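Local coordinates for thrombospondin related anonymous protein (Plasmodium falciparum, PDB 4F1J) that probably serves the malaria parasite as a surface adhesin, this piece being its magnesium-binding von Willebrand factor A domain, at residues L10-D15 / K35-L40; V30-K35 / F149-G154; D96-V101 / Q116-L121. All blocks are in the same frame, centred on the assembly; numbering follows the deposited sequence.

Contact 1 of 3, residues L10-D15 / K35-L40; sequences LYLLMD and KLIQQL. With EDO (1,2-ethanediol), chain J.
The carbonyl oxygen of Asp15, at the end of strand 8-15, is gripped by both hydroxyls of a bound 1,2-ethanediol, probably from the crystallisation liquor: O2 of the diol donates to Asp15 O over 2.6 Å and its O1 over 3.2 Å. Within the protein, OD1 of Asp15 bonds to Ser17 OG and OD2 to Thr122 OG1, which suits the first aspartate of a DxSxS metal-binding motif, here one shell behind the magnesium ligand Ser17.

Further back along the strand the contact turns wholly apolar. Leu10 and Leu12 both send their side chains toward segment 35-40; Leu12 meets Leu36 and Ile37 near the end of helix 22-38, while Leu10 meets Leu40 in the turn beyond it. Leu10 CD1 touches Leu40 CD2 at 3.6 Å, the two side chains crossing at about a right angle, with Leu40 CD1 a little farther off at 4.1 Å from Leu10 CD1. Leu12 instead runs past Leu36 in the opposite direction, and their CD1 methyls meet at 3.7 Å; its other methyl, CD2, has a looser approach to Ile37 CD1 at 4.4 Å. The fork of Leu12 suits its place, one methyl for Leu36 and the other for Ile37. Its CG lies anti to the backbone N (chi1 177°), which carries the fork out from the strand.

In the turn that carries Leu40, Leu40 N bonds to Ile37 O at 3.0 Å, and Gln39 folds back so that its NE2 donates to Lys35 O at 3.0 Å, nearly straight at 160° and in the plane of its own amide.

Strand 8-15, helix 22-38 and strand 47-54 form a beta-alpha-beta unit, and Leu49 of the last strand packs on both Leu10 and Ile37. Met192 of helix 184-200 adjoins Leu36 and Leu40.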
loop_
_atom_site.group_PDB
_atom_site.type_symbol
_atom_site.label_atom_id
_atom_site.label_comp_id
_atom_site.label_asym_id
_atom_site.label_seq_id
_atom_site.Cartn_x
_atom_site.Cartn_y
_atom_site.Cartn_z
ATOM N N LEU A 10 -8.804 -1.033 -3.272
ATOM C CA LEU A 10 -7.454 -0.517 -2.996
ATOM C C LEU A 10 -6.867 -1.329 -1.850
ATOM O O LEU A 10 -7.430 -1.374 -0.763
ATOM C CB LEU A 10 -7.490 0.983 -2.664
ATOM C CG LEU A 10 -6.171 1.747 -2.620
ATOM C CD1 LEU A 10 -6.389 3.258 -2.711
ATOM C CD2 LEU A 10 -5.379 1.383 -1.324
ATOM N N TYR A 11 -5.774 -2.016 -2.147
ATOM C CA TYR A 11 -5.105 -2.920 -1.236
ATOM C C TYR A 11 -3.862 -2.226 -0.687
ATOM O O TYR A 11 -2.782 -2.164 -1.334
ATOM C CB TYR A 11 -4.698 -4.248 -1.904
ATOM C CG TYR A 11 -5.819 -4.968 -2.602
ATOM C CD1 TYR A 11 -6.202 -4.617 -3.897
ATOM C CD2 TYR A 11 -6.524 -5.953 -1.976
ATOM C CE1 TYR A 11 -7.259 -5.262 -4.528
ATOM C CE2 TYR A 11 -7.564 -6.608 -2.597
ATOM C CZ TYR A 11 -7.924 -6.269 -3.883
ATOM O OH TYR A 11 -9.007 -6.922 -4.469
ATOM N N LEU A 12 -4.025 -1.712 0.524
ATOM C CA LEU A 12 -2.932 -1.061 1.250
ATOM C C LEU A 12 -2.054 -2.122 1.954
ATOM O O LEU A 12 -2.536 -2.859 2.831
ATOM C CB LEU A 12 -3.507 -0.047 2.257
ATOM C CG LEU A 12 -2.472 0.660 3.135
ATOM C CD1 LEU A 12 -1.485 1.481 2.312
ATOM C CD2 LEU A 12 -3.235 1.535 4.195
ATOM N N LEU A 13 -0.767 -2.200 1.578
ATOM C CA LEU A 13 0.154 -3.171 2.158
ATOM C C LEU A 13 1.199 -2.365 2.904
ATOM O O LEU A 13 2.007 -1.655 2.292
ATOM C CB LEU A 13 0.838 -4.050 1.081
ATOM C CG LEU A 13 -0.018 -4.638 -0.034
ATOM C CD1 LEU A 13 0.744 -5.685 -0.835
ATOM C CD2 LEU A 13 -1.356 -5.189 0.399
ATOM N N MET A 14 1.171 -2.470 4.233
ATOM C CA MET A 14 1.968 -1.577 5.084
ATOM C C MET A 14 3.101 -2.358 5.757
ATOM O O MET A 14 2.861 -3.195 6.607
ATOM C CB MET A 14 1.053 -0.928 6.116
ATOM C CG MET A 14 1.747 0.025 7.032
ATOM S SD MET A 14 0.542 0.785 8.135
ATOM C CE MET A 14 1.542 2.073 8.919
ATOM N N ASP A 15 4.323 -2.092 5.308
ATOM C CA ASP A 15 5.547 -2.660 5.861
ATOM C C ASP A 15 5.603 -2.308 7.348
ATOM O O ASP A 15 5.447 -1.135 7.709
ATOM C CB ASP A 15 6.688 -2.046 5.069
ATOM C CG ASP A 15 8.092 -2.446 5.533
ATOM O OD1 ASP A 15 8.333 -2.744 6.719
ATOM O OD2 ASP A 15 8.963 -2.340 4.648
ATOM N N LYS A 35 -3.352 9.570 6.930
ATOM C CA LYS A 35 -3.455 10.607 5.920
ATOM C C LYS A 35 -3.711 10.004 4.528
ATOM O O LYS A 35 -4.428 10.571 3.734
ATOM C CB LYS A 35 -2.196 11.494 5.908
ATOM C CG LYS A 35 -2.344 12.735 5.032
ATOM C CD LYS A 35 -1.423 13.837 5.412
ATOM C CE LYS A 35 -1.614 15.056 4.486
ATOM N NZ LYS A 35 -0.735 16.212 4.840
ATOM N N LEU A 36 -3.142 8.843 4.238
ATOM C CA LEU A 36 -3.380 8.193 2.952
ATOM C C LEU A 36 -4.868 7.887 2.817
ATOM O O LEU A 36 -5.503 8.224 1.791
ATOM C CB LEU A 36 -2.544 6.907 2.873
ATOM C CG LEU A 36 -2.674 6.030 1.617
ATOM C CD1 LEU A 36 -1.426 5.148 1.576
ATOM C CD2 LEU A 36 -3.939 5.140 1.505
ATOM N N ILE A 37 -5.429 7.298 3.867
ATOM C CA ILE A 37 -6.850 6.953 3.908
ATOM C C ILE A 37 -7.719 8.193 3.785
ATOM O O ILE A 37 -8.759 8.167 3.121
ATOM C CB ILE A 37 -7.171 6.115 5.148
ATOM C CG1 ILE A 37 -6.573 4.715 4.938
ATOM C CG2 ILE A 37 -8.705 6.084 5.448
ATOM C CD1 ILE A 37 -6.462 3.867 6.182
ATOM N N GLN A 38 -7.255 9.308 4.340
ATOM C CA GLN A 38 -7.972 10.575 4.143
ATOM C C GLN A 38 -8.029 11.069 2.681
ATOM O O GLN A 38 -8.847 11.924 2.368
ATOM C CB GLN A 38 -7.385 11.659 5.023
ATOM C CG GLN A 38 -7.681 11.410 6.462
ATOM C CD GLN A 38 -7.038 12.417 7.364
ATOM O OE1 GLN A 38 -5.893 12.816 7.150
ATOM N NE2 GLN A 38 -7.771 12.836 8.394
ATOM N N GLN A 39 -7.177 10.528 1.801
ATOM C CA GLN A 39 -7.189 10.874 0.397
ATOM C C GLN A 39 -8.227 10.089 -0.390
ATOM O O GLN A 39 -8.343 10.308 -1.577
ATOM C CB GLN A 39 -5.826 10.612 -0.255
ATOM C CG GLN A 39 -4.618 11.254 0.473
ATOM C CD GLN A 39 -4.838 12.714 0.791
ATOM O OE1 GLN A 39 -5.106 13.528 -0.110
ATOM N NE2 GLN A 39 -4.710 13.070 2.064
ATOM N N LEU A 40 -8.916 9.157 0.253
ATOM C CA LEU A 40 -9.806 8.212 -0.436
ATOM C C LEU A 40 -11.258 8.502 -0.138
ATOM O O LEU A 40 -11.637 8.637 1.033
ATOM C CB LEU A 40 -9.535 6.791 0.048
ATOM C CG LEU A 40 -8.068 6.331 0.079
ATOM C CD1 LEU A 40 -7.997 4.926 0.675
ATOM C CD2 LEU A 40 -7.478 6.377 -1.293
HETATM C C1 EDO J . 7.119 1.903 5.949
HETATM O O1 EDO J . 7.738 0.668 6.322
HETATM C C2 EDO J . 5.981 2.232 6.912
HETATM O O2 EDO J . 4.930 1.279 6.853
#

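Contact 2 of 3, residues V30-K35 / F149-G154; sequences VPLAMK and FGIGQG
Within residues 30-35, Leu32 alone meets residues 149-154, touching Phe149 and Ile151 in the Rossmann-like fold of the von Willebrand factor A domain, where helices pack on a central sheet. Contact between the segments is purely apolar and buries 107 Å² in all. The backbones stand well apart, the CA atoms of Leu32 and Phe149 being 10.4 Å from each other, so only long side chains can close the gap. Leucine, phenylalanine and isoleucine all have the necessary length. Leu32 and Phe149 both keep CG anti to the backbone N (chi1 171° and -174°), which extends each toward the other.

The aromatic contact is with a third element: the Phe149 ring meets Phe191 of helix 184-200 edge-to-face, so the ring has neighbours on both helices.

Backbone hydrogen bonding shapes the helix that offers Leu32. Proline at position 31 has no N-H to give to the preceding turn, and the helix is kinked there; its carbonyl is nevertheless used, Lys35 N donating to Pro31 O at 3.0 Å, and Met34 N reaches Val30 O at the same length. In the other segment, after Ile151, Gly152 takes a positive phi of 81°, a conformation that favours glycine.

Metal chemistry lies close by: the side chain of Ile151 is about 4 Å, between nearest atoms, from that of the magnesium ligand Asp123, placing a bulky hydrocarbon beside the site.

Leu32 and Phe149 approach each other at a slant, and one methyl of the leucine serves both partners at once: Leu32 CD2 lies 3.7 Å from Phe149 CE1 and meets Ile151 CD1 tip to tip at 3.8 Å.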
loop_
_atom_site.group_PDB
_atom_site.type_symbol
_atom_site.label_atom_id
_atom_site.label_comp_id
_atom_site.label_asym_id
_atom_site.label_seq_id
_atom_site.Cartn_x
_atom_site.Cartn_y
_atom_site.Cartn_z
ATOM N N VAL A 30 2.172 5.304 11.216
ATOM C CA VAL A 30 0.739 5.238 11.505
ATOM C C VAL A 30 0.011 6.507 11.015
ATOM O O VAL A 30 -0.988 6.404 10.309
ATOM C CB VAL A 30 0.443 4.841 12.987
ATOM C CG1 VAL A 30 -1.006 5.099 13.359
ATOM C CG2 VAL A 30 0.794 3.333 13.196
ATOM N N PRO A 31 0.499 7.706 11.385
ATOM C CA PRO A 31 -0.072 8.935 10.807
ATOM C C PRO A 31 -0.060 9.015 9.281
ATOM O O PRO A 31 -0.964 9.627 8.699
ATOM C CB PRO A 31 0.777 10.041 11.423
ATOM C CG PRO A 31 1.240 9.470 12.727
ATOM C CD PRO A 31 1.489 8.007 12.444
ATOM N N LEU A 32 0.937 8.413 8.637
ATOM C CA LEU A 32 1.004 8.406 7.171
ATOM C C LEU A 32 -0.128 7.561 6.577
ATOM O O LEU A 32 -0.778 7.986 5.614
ATOM C CB LEU A 32 2.325 7.845 6.704
ATOM C CG LEU A 32 2.497 7.553 5.218
ATOM C CD1 LEU A 32 2.338 8.824 4.410
ATOM C CD2 LEU A 32 3.879 6.897 4.977
ATOM N N ALA A 33 -0.325 6.363 7.125
ATOM C CA ALA A 33 -1.423 5.475 6.698
ATOM C C ALA A 33 -2.763 6.191 6.921
ATOM O O ALA A 33 -3.672 6.111 6.102
ATOM C CB ALA A 33 -1.383 4.161 7.472
ATOM N N MET A 34 -2.892 6.892 8.047
ATOM C CA MET A 34 -4.099 7.689 8.299
ATOM C C MET A 34 -4.370 8.774 7.242
ATOM O O MET A 34 -5.512 8.882 6.725
ATOM C CB MET A 34 -4.067 8.253 9.726
ATOM C CG MET A 34 -4.224 7.152 10.731
ATOM S SD MET A 34 -4.138 7.708 12.446
ATOM C CE MET A 34 -5.800 8.337 12.646
ATOM N N LYS A 35 -3.352 9.570 6.930
ATOM C CA LYS A 35 -3.455 10.607 5.920
ATOM C C LYS A 35 -3.711 10.004 4.528
ATOM O O LYS A 35 -4.428 10.571 3.734
ATOM C CB LYS A 35 -2.196 11.494 5.908
ATOM C CG LYS A 35 -2.344 12.735 5.032
ATOM C CD LYS A 35 -1.423 13.837 5.412
ATOM C CE LYS A 35 -1.614 15.056 4.486
ATOM N NZ LYS A 35 -0.735 16.212 4.840
ATOM N N PHE A 149 5.248 3.718 -2.185
ATOM C CA PHE A 149 5.700 4.914 -1.461
ATOM C C PHE A 149 6.859 4.453 -0.581
ATOM O O PHE A 149 6.653 3.745 0.408
ATOM C CB PHE A 149 4.545 5.472 -0.625
ATOM C CG PHE A 149 4.837 6.798 0.059
ATOM C CD1 PHE A 149 5.423 6.824 1.320
ATOM C CD2 PHE A 149 4.483 8.005 -0.539
ATOM C CE1 PHE A 149 5.663 8.021 1.978
ATOM C CE2 PHE A 149 4.736 9.217 0.113
ATOM C CZ PHE A 149 5.307 9.224 1.363
ATOM N N GLY A 150 8.072 4.855 -0.952
ATOM C CA GLY A 150 9.286 4.450 -0.251
ATOM C C GLY A 150 9.692 5.457 0.794
ATOM O O GLY A 150 9.554 6.661 0.595
ATOM N N ILE A 151 10.223 4.963 1.903
ATOM C CA ILE A 151 10.531 5.810 3.051
ATOM C C ILE A 151 11.944 5.557 3.551
ATOM O O ILE A 151 12.315 4.432 3.823
ATOM C CB ILE A 151 9.595 5.550 4.229
ATOM C CG1 ILE A 151 8.142 5.584 3.773
ATOM C CG2 ILE A 151 9.840 6.588 5.319
ATOM C CD1 ILE A 151 7.164 5.079 4.785
ATOM N N GLY A 152 12.703 6.630 3.708
ATOM C CA GLY A 152 13.983 6.554 4.381
ATOM C C GLY A 152 15.075 6.053 3.474
ATOM O O GLY A 152 14.917 5.952 2.237
ATOM N N GLN A 153 16.190 5.687 4.107
ATOM C CA GLN A 153 17.411 5.353 3.388
ATOM C C GLN A 153 17.613 3.879 3.045
ATOM O O GLN A 153 18.568 3.542 2.346
ATOM C CB GLN A 153 18.615 5.870 4.182
ATOM C CG GLN A 153 18.714 7.379 4.221
ATOM C CD GLN A 153 19.017 7.971 2.857
ATOM N N GLY A 154 16.720 3.006 3.503
ATOM C CA GLY A 154 16.864 1.577 3.298
ATOM C C GLY A 154 16.216 1.013 2.043
ATOM O O GLY A 154 16.355 -0.179 1.773
#

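Contact 3 of 3, residues D96-V101 / Q116-L121; sequences DALLQV and QLVVIL
Val118 is the bump at the middle of this contact, and it enters the hollow between Leu98 and Val101, which stand three positions apart, almost one turn, on helix 94-106. Its two methyls divide the work. CG1 turns to Leu98 and comes within 4.2 Å of Leu98 CD2, while CG2 approaches Val101, lying 4.0 Å from Val101 CG1 and 4.2 Å from Val101 CG2. A beta-branched valine suits the position because both methyls start close to the backbone, giving a broad, short knob with one lobe for each wall of the notch.

The fit is reciprocal. Val118 and Ile120, two apart on the strand, face the helix together, and Leu98 CD2 drops into the dip between them, with Ile120 CD1 at 4.3 Å. Leu98 leaves its helix beside rather than straight at the strand; CG lies anti to the carbonyl carbon (chi1 -68°), and the longer leucine stem then brings the methyl inward, at about a right angle to Val118. Val101 aims at the strand directly, so the shorter side chain suffices there. All these distances are comfortable rather than tight.

Helix segment 96-101 runs nearly antiparallel to strand segment 116-121, at 161°, their axes approaching to 10.7 Å. Elsewhere on the helix Gln100 curls back along it: NE2 donates to Asp96 O at 3.2 Å, while Gln100 N reaches the same oxygen from the opposite face of its plane. That gives Asp96 O two donors.

Strand 115-122 lies between 8-15 and 145-151, and the helix packs on strand 8-15 as well, Leu98 touching Leu13 and Val101 touching Tyr11. Leu139 of helix 129-141 packs against both Leu98 and Val101, joining the neighbouring helix to the same apolar layer.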
loop_
_atom_site.group_PDB
_atom_site.type_symbol
_atom_site.label_atom_id
_atom_site.label_comp_id
_atom_site.label_asym_id
_atom_site.label_seq_id
_atom_site.Cartn_x
_atom_site.Cartn_y
_atom_site.Cartn_z
ATOM N N ASP A 96 4.614 -12.325 0.465
ATOM C CA ASP A 96 3.440 -12.833 1.190
ATOM C C ASP A 96 2.273 -11.825 1.199
ATOM O O ASP A 96 1.108 -12.214 1.067
ATOM C CB ASP A 96 3.785 -13.225 2.635
ATOM C CG ASP A 96 2.686 -14.023 3.295
ATOM O OD1 ASP A 96 2.205 -14.995 2.669
ATOM O OD2 ASP A 96 2.270 -13.693 4.424
ATOM N N ALA A 97 2.592 -10.556 1.400
ATOM C CA ALA A 97 1.585 -9.495 1.317
ATOM C C ALA A 97 0.899 -9.459 -0.062
ATOM O O ALA A 97 -0.320 -9.318 -0.175
ATOM C CB ALA A 97 2.249 -8.161 1.584
ATOM N N LEU A 98 1.699 -9.507 -1.113
ATOM C CA LEU A 98 1.180 -9.519 -2.499
ATOM C C LEU A 98 0.379 -10.807 -2.774
ATOM O O LEU A 98 -0.654 -10.788 -3.467
ATOM C CB LEU A 98 2.337 -9.381 -3.490
ATOM C CG LEU A 98 3.077 -8.045 -3.522
ATOM C CD1 LEU A 98 4.387 -8.205 -4.342
ATOM C CD2 LEU A 98 2.172 -6.926 -4.082
ATOM N N LEU A 99 0.862 -11.923 -2.240
ATOM C CA LEU A 99 0.130 -13.192 -2.317
ATOM C C LEU A 99 -1.300 -13.082 -1.745
ATOM O O LEU A 99 -2.248 -13.629 -2.298
ATOM C CB LEU A 99 0.898 -14.303 -1.607
ATOM C CG LEU A 99 0.200 -15.673 -1.497
ATOM C CD1 LEU A 99 -0.189 -16.216 -2.860
ATOM C CD2 LEU A 99 1.134 -16.611 -0.768
ATOM N N GLN A 100 -1.469 -12.354 -0.651
ATOM C CA GLN A 100 -2.814 -12.218 -0.046
ATOM C C GLN A 100 -3.741 -11.480 -0.990
ATOM O O GLN A 100 -4.933 -11.816 -1.086
ATOM C CB GLN A 100 -2.754 -11.510 1.293
ATOM C CG GLN A 100 -1.871 -12.215 2.337
ATOM C CD GLN A 100 -2.032 -13.717 2.366
ATOM O OE1 GLN A 100 -3.139 -14.238 2.570
ATOM N NE2 GLN A 100 -0.944 -14.441 2.116
ATOM N N VAL A 101 -3.204 -10.484 -1.695
ATOM C CA VAL A 101 -3.993 -9.781 -2.713
ATOM C C VAL A 101 -4.411 -10.749 -3.830
ATOM O O VAL A 101 -5.575 -10.791 -4.226
ATOM C CB VAL A 101 -3.257 -8.600 -3.290
ATOM C CG1 VAL A 101 -4.050 -7.988 -4.448
ATOM C CG2 VAL A 101 -3.004 -7.555 -2.179
ATOM N N GLN A 116 -8.340 -2.425 -9.807
ATOM C CA GLN A 116 -7.625 -3.076 -8.708
ATOM C C GLN A 116 -6.274 -2.396 -8.552
ATOM O O GLN A 116 -5.481 -2.356 -9.503
ATOM C CB GLN A 116 -7.438 -4.568 -8.990
ATOM C CG GLN A 116 -8.737 -5.317 -9.281
ATOM C CD GLN A 116 -9.609 -5.417 -8.062
ATOM O OE1 GLN A 116 -9.141 -5.847 -7.022
ATOM N NE2 GLN A 116 -10.890 -5.027 -8.170
ATOM N N LEU A 117 -6.037 -1.841 -7.361
ATOM C CA LEU A 117 -4.846 -1.039 -7.063
ATOM C C LEU A 117 -4.213 -1.525 -5.769
ATOM O O LEU A 117 -4.877 -1.599 -4.743
ATOM C CB LEU A 117 -5.207 0.446 -6.910
ATOM C CG LEU A 117 -4.129 1.402 -6.407
ATOM C CD1 LEU A 117 -2.892 1.462 -7.361
ATOM C CD2 LEU A 117 -4.739 2.803 -6.180
ATOM N N VAL A 118 -2.914 -1.797 -5.819
ATOM C CA VAL A 118 -2.126 -2.103 -4.639
ATOM C C VAL A 118 -1.286 -0.865 -4.321
ATOM O O VAL A 118 -0.648 -0.287 -5.206
ATOM C CB VAL A 118 -1.192 -3.337 -4.879
ATOM C CG1 VAL A 118 -0.130 -3.477 -3.758
ATOM C CG2 VAL A 118 -1.964 -4.621 -4.967
ATOM N N VAL A 119 -1.298 -0.436 -3.061
ATOM C CA VAL A 119 -0.410 0.636 -2.621
ATOM C C VAL A 119 0.439 0.127 -1.478
ATOM O O VAL A 119 -0.097 -0.301 -0.433
ATOM C CB VAL A 119 -1.164 1.870 -2.175
ATOM C CG1 VAL A 119 -0.174 2.920 -1.702
ATOM C CG2 VAL A 119 -1.998 2.415 -3.345
ATOM N N ILE A 120 1.752 0.105 -1.723
ATOM C CA ILE A 120 2.741 -0.401 -0.771
ATOM C C ILE A 120 3.412 0.796 -0.068
ATOM O O ILE A 120 3.913 1.698 -0.729
ATOM C CB ILE A 120 3.817 -1.247 -1.490
ATOM C CG1 ILE A 120 3.243 -2.561 -2.018
ATOM C CG2 ILE A 120 4.970 -1.518 -0.533
ATOM C CD1 ILE A 120 3.958 -3.110 -3.297
ATOM N N LEU A 121 3.431 0.789 1.263
ATOM C CA LEU A 121 4.252 1.703 2.059
ATOM C C LEU A 121 5.434 0.885 2.601
ATOM O O LEU A 121 5.230 -0.113 3.280
ATOM C CB LEU A 121 3.449 2.311 3.206
ATOM C CG LEU A 121 2.098 2.967 2.897
ATOM C CD1 LEU A 121 1.513 3.558 4.199
ATOM C CD2 LEU A 121 2.219 3.975 1.781
#

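How the contacts relate
All three contacts lie in one von Willebrand factor A domain and rest on its mixed sheet, in which strands 8-15, 115-122 and 145-151 are consecutive parallel neighbours. Contacts 1 and 2 share helix 22-38 and Lys35, and their centres are 10 Å apart; contacts 1 and 3 are 11 Å apart, contacts 2 and 3 16 Å. Along the chain contact 1 closes before contact 3 opens, contact 3 is nested within the span closed by contact 2, and contacts 1 and 2 interleave. Tyr11 OH probably bonds to Gln116 OE1, linking contacts 1 and 3, while Leu32 touches Leu121, joining contacts 2 and 3. Helices on both faces thus sandwich the sheet, and the metal ligand Asp123 follows directly on strand 115-122.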